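Local coordinates for protein trichothecene 15-O-acetyltransferase TRI3 (Fusarium sporotrichioides, PDB 3FOT) that acetylates the 15-hydroxyl of trichothecene intermediates such as 15-deacetylcalonectrin, a step in the biosynthesis of mycotoxins including T-2 toxin, at residues Leu161-Ser166 with Ala176-Leu181; Ser58-Ala63 with Ser461-Asp466. One frame throughout, in Å; residues are numbered along the deposited sequence.

Contact 1: Leu161-Ser166 with Ala176-Leu181; sequences LLSDVS and ATVEIL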
# COMPACT_ATOMS: atom_id res chain seq x y z
N LEU A 161 17.31 0.04 9.81
CA LEU A 161 17.10 0.21 11.26
C LEU A 161 17.90 1.43 11.66
O LEU A 161 19.09 1.53 11.36
CB LEU A 161 17.61 -1.02 12.04
CG LEU A 161 17.24 -2.43 11.53
CD1 LEU A 161 17.97 -3.54 12.30
CD2 LEU A 161 15.75 -2.66 11.51
N LEU A 162 17.24 2.37 12.32
CA LEU A 162 17.85 3.65 12.64
C LEU A 162 17.66 3.89 14.12
O LEU A 162 16.58 3.64 14.65
CB LEU A 162 17.13 4.75 11.86
CG LEU A 162 16.85 4.54 10.36
CD1 LEU A 162 16.02 5.69 9.82
CD2 LEU A 162 18.17 4.38 9.60
N SER A 163 18.68 4.40 14.79
CA SER A 163 18.50 4.81 16.18
C SER A 163 19.54 5.88 16.48
O SER A 163 20.66 5.82 15.98
CB SER A 163 18.64 3.64 17.17
OG SER A 163 18.18 4.00 18.48
N ASP A 164 19.15 6.84 17.32
CA ASP A 164 20.02 7.97 17.66
C ASP A 164 21.02 7.57 18.75
O ASP A 164 20.89 7.98 19.91
CB ASP A 164 19.21 9.18 18.09
CG ASP A 164 20.04 10.44 18.16
OD1 ASP A 164 21.22 10.44 17.73
OD2 ASP A 164 19.51 11.44 18.67
N VAL A 165 22.00 6.77 18.36
CA VAL A 165 23.06 6.30 19.24
C VAL A 165 24.38 6.58 18.52
O VAL A 165 24.36 6.88 17.33
CB VAL A 165 22.91 4.79 19.59
CG1 VAL A 165 21.69 4.56 20.48
CG2 VAL A 165 22.85 3.91 18.31
N SER A 166 25.51 6.49 19.23
CA SER A 166 26.80 6.84 18.66
C SER A 166 27.27 5.86 17.59
O SER A 166 27.72 6.26 16.52
CB SER A 166 27.86 6.97 19.75
OG SER A 166 27.55 8.07 20.58
N ALA A 176 14.36 4.60 24.38
CA ALA A 176 14.84 5.20 23.14
C ALA A 176 14.04 4.63 21.96
O ALA A 176 13.50 3.53 22.04
CB ALA A 176 16.30 4.89 22.95
N THR A 177 13.99 5.43 20.90
CA THR A 177 13.28 5.09 19.67
C THR A 177 14.22 4.32 18.75
O THR A 177 15.40 4.65 18.63
CB THR A 177 12.85 6.42 19.01
OG1 THR A 177 11.81 6.98 19.82
CG2 THR A 177 12.36 6.24 17.58
N VAL A 178 13.70 3.27 18.12
CA VAL A 178 14.36 2.65 16.98
C VAL A 178 13.35 2.80 15.84
O VAL A 178 12.19 2.43 16.01
CB VAL A 178 14.65 1.15 17.19
CG1 VAL A 178 15.20 0.54 15.90
CG2 VAL A 178 15.66 0.93 18.33
N GLU A 179 13.78 3.34 14.71
CA GLU A 179 12.88 3.49 13.56
C GLU A 179 13.22 2.39 12.57
O GLU A 179 14.39 2.04 12.40
CB GLU A 179 13.09 4.86 12.90
CG GLU A 179 12.83 6.05 13.82
CD GLU A 179 11.50 6.78 13.53
OE1 GLU A 179 11.05 6.84 12.37
OE2 GLU A 179 10.93 7.35 14.48
N ILE A 180 12.21 1.83 11.90
CA ILE A 180 12.50 0.93 10.80
C ILE A 180 11.78 1.45 9.57
O ILE A 180 10.58 1.71 9.63
CB ILE A 180 12.04 -0.52 11.09
CG1 ILE A 180 12.61 -1.03 12.42
CG2 ILE A 180 12.41 -1.44 9.93
CD1 ILE A 180 12.18 -2.48 12.77
N LEU A 181 12.52 1.61 8.48
CA LEU A 181 11.92 1.89 7.18
C LEU A 181 11.96 0.61 6.36
O LEU A 181 13.04 0.08 6.09
CB LEU A 181 12.74 2.96 6.45
CG LEU A 181 12.08 3.41 5.13
CD1 LEU A 181 10.73 4.12 5.35
CD2 LEU A 181 13.08 4.30 4.36
O HOH W 1 16.55 7.06 18.43
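Leu-161 CG and Ile-180 CG1 both lie opposite the carbonyl carbon of their own residue (chi1 -45° and -54°), and the two side chains run side by side, Leu-161 CD2 lying 3.7 Å from Ile-180 CG1. Branched aliphatic residues suit this face, which helix 71-88 covers with Leu-74 and Phe-78. In Ser-163 the hydroxyl stands opposite the backbone N (chi1 -167°); from there OG donates to Thr-177 O at 2.9 Å, tilted from the carbonyl plane. Between these pairs the antiparallel strands are joined by a hydrogen-bonded pair, Leu-162 N to Glu-179 O at 2.9 Å and Glu-179 N to Leu-162 O at 2.8 Å. Leu-162 and Glu-179 share the other face. Their side chains come nearest at the CB atoms, 4.2 Å apart; Leu-162 packs on Leu-137 of helix 134-147, while the bent Glu-179 chain carries its carboxylate to Ser-58 OG and Ala-134 N. Past Ser-163 the chain leaves the strand in an inverse gamma turn at Asp-164, where a water accepts from Asp-164 N and donates to Thr-177 O. Thr-177 O thus accepts from a serine hydroxyl and from water, which continue the polar link where direct backbone pairing ends.

Contact 2: Ser58-Ala63 with Ser461-Asp466; sequences SLRNIA and SVESID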
# COMPACT_ATOMS: atom_id res chain seq x y z
N SER A 58 7.87 3.43 13.83
CA SER A 58 8.67 3.98 14.91
C SER A 58 8.43 3.09 16.11
O SER A 58 7.29 2.89 16.50
CB SER A 58 8.21 5.40 15.25
OG SER A 58 9.14 6.03 16.08
N LEU A 59 9.51 2.59 16.68
CA LEU A 59 9.43 1.64 17.78
C LEU A 59 10.09 2.28 19.00
O LEU A 59 10.93 3.18 18.88
CB LEU A 59 10.14 0.33 17.43
CG LEU A 59 9.88 -0.38 16.09
CD1 LEU A 59 10.72 -1.65 16.03
CD2 LEU A 59 8.43 -0.72 15.89
N ARG A 60 9.69 1.82 20.17
CA ARG A 60 10.33 2.27 21.41
C ARG A 60 10.86 1.06 22.17
O ARG A 60 10.18 0.05 22.29
CB ARG A 60 9.33 3.04 22.27
CG ARG A 60 9.97 3.63 23.51
CD ARG A 60 9.08 4.67 24.23
NE ARG A 60 8.51 5.69 23.33
CZ ARG A 60 9.11 6.81 22.93
NH1 ARG A 60 10.34 7.12 23.33
NH2 ARG A 60 8.47 7.65 22.12
N ASN A 61 12.07 1.18 22.69
CA ASN A 61 12.65 0.15 23.51
C ASN A 61 11.94 0.10 24.87
O ASN A 61 12.12 0.99 25.71
CB ASN A 61 14.16 0.38 23.71
CG ASN A 61 14.78 -0.66 24.63
OD1 ASN A 61 14.12 -1.63 25.00
ND2 ASN A 61 16.07 -0.50 24.94
N ILE A 62 11.10 -0.91 25.05
CA ILE A 62 10.39 -1.08 26.33
C ILE A 62 10.81 -2.36 27.04
O ILE A 62 10.14 -2.85 27.95
CB ILE A 62 8.86 -1.01 26.19
CG1 ILE A 62 8.33 -2.08 25.21
CG2 ILE A 62 8.43 0.39 25.80
CD1 ILE A 62 6.85 -2.42 25.42
N ALA A 63 11.94 -2.90 26.60
CA ALA A 63 12.40 -4.18 27.07
C ALA A 63 12.81 -4.16 28.55
O ALA A 63 13.09 -3.09 29.11
CB ALA A 63 13.57 -4.64 26.21
N SER A 461 7.95 -1.56 21.47
CA SER A 461 6.57 -1.13 21.27
C SER A 461 6.46 -0.53 19.89
O SER A 461 7.31 0.30 19.51
CB SER A 461 6.20 -0.05 22.29
OG SER A 461 4.82 0.27 22.12
N VAL A 462 5.46 -0.96 19.12
CA VAL A 462 5.27 -0.37 17.78
C VAL A 462 4.37 0.84 17.95
O VAL A 462 3.15 0.68 18.11
CB VAL A 462 4.68 -1.38 16.75
CG1 VAL A 462 4.61 -0.75 15.36
CG2 VAL A 462 5.51 -2.69 16.70
N GLU A 463 4.97 2.02 17.93
CA GLU A 463 4.25 3.26 18.32
C GLU A 463 3.47 3.88 17.18
O GLU A 463 2.33 4.31 17.36
CB GLU A 463 5.21 4.30 18.90
CG GLU A 463 5.89 3.79 20.14
CD GLU A 463 6.28 4.88 21.10
OE1 GLU A 463 6.74 5.94 20.64
OE2 GLU A 463 6.11 4.65 22.31
N SER A 464 4.10 3.91 16.00
CA SER A 464 3.47 4.58 14.86
C SER A 464 3.81 3.85 13.58
O SER A 464 4.89 3.25 13.44
CB SER A 464 3.90 6.06 14.77
OG SER A 464 5.26 6.15 14.45
N ILE A 465 2.86 3.90 12.65
CA ILE A 465 3.02 3.26 11.36
C ILE A 465 2.59 4.26 10.31
O ILE A 465 1.48 4.80 10.37
CB ILE A 465 2.18 1.95 11.23
CG1 ILE A 465 2.54 0.94 12.34
CG2 ILE A 465 2.33 1.34 9.81
CD1 ILE A 465 1.67 -0.33 12.35
N ASP A 466 3.49 4.55 9.37
CA ASP A 466 3.12 5.38 8.22
C ASP A 466 3.39 4.64 6.92
O ASP A 466 4.48 4.16 6.71
CB ASP A 466 3.87 6.71 8.26
CG ASP A 466 3.45 7.55 9.43
OD1 ASP A 466 2.27 7.98 9.42
OD2 ASP A 466 4.29 7.75 10.34
O HOH W 2 7.73 7.31 18.48
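Strands 58-61 and 461-466 run antiparallel, their short axes 148° apart and 4.7 Å at closest approach. Arg-60 and Ser-461 form a regular hydrogen-bonded pair, each N reaching the other's O at 2.9 Å. Beyond the non-hydrogen-bonded pair Leu-59/Val-462, toward Ser-58, the register slips by one: Ser-58 faces both Glu-463 and Ser-464. Its carbonyl oxygen accepts from Glu-463 N at 2.9 Å, almost in line with the C=O bond, and more weakly from Ser-464 N, while Ser-58 N donates to Ser-464 O at 3.0 Å. Leu-59 and Val-462 point to the same face, CD2 of the leucine resting 3.6 Å from CG2 of the valine; apolar chains suit this side, where Leu-59 also touches Ile-180. Above the opposite face lies the salt bridge of Arg-60 with Glu-463. Arg-60 CG lies opposite the backbone N (chi1 -175°), and the chain bends at chi3 to present its NE side: Arg-60 NE donates to Glu-463 OE2 and NH2 to Glu-463 OE1, both at 2.8 Å. The guanidinium and carboxylate planes are turned 61° apart, so NE approaches OE2 from above the carboxylate plane although OE2 lies at the guanidinium edge. NH1 has a second partner, Asp-175 O, which helps fix the arginine's rotation. A water donates to both Glu-463 OE1 and Ser-58 OG, the hydroxyl held by Glu-179. Ile-62 lays CD1 against Ser-461 CB at 4.0 Å, beside the Asx turn of Asn-61. Two residues facing one across an antiparallel pair define a classic beta bulge, here in the six-stranded mixed sheet of a BAHD-superfamily acyltransferase.

From the N terminus the chain first lays down strand 53-61, which waits nearly 400 residues for its second neighbour, 457-469. Later come strands 158-163 and 177-184, and contact 1 closes a short loop of nine residues between its segments. Only after many helices and two strands of the other mixed sheet does strand 457-469 return to pair with 58-63 in contact 2, so contact 1 is nested inside the long loop that contact 2 closes. Both belong to one mixed sheet, in which strands 177-184 and 53-61 are neighbours: Val-178 O probably accepts from Leu-59 N at 2.8 Å. Together they tie an early local hairpin to a strand from near the C terminus.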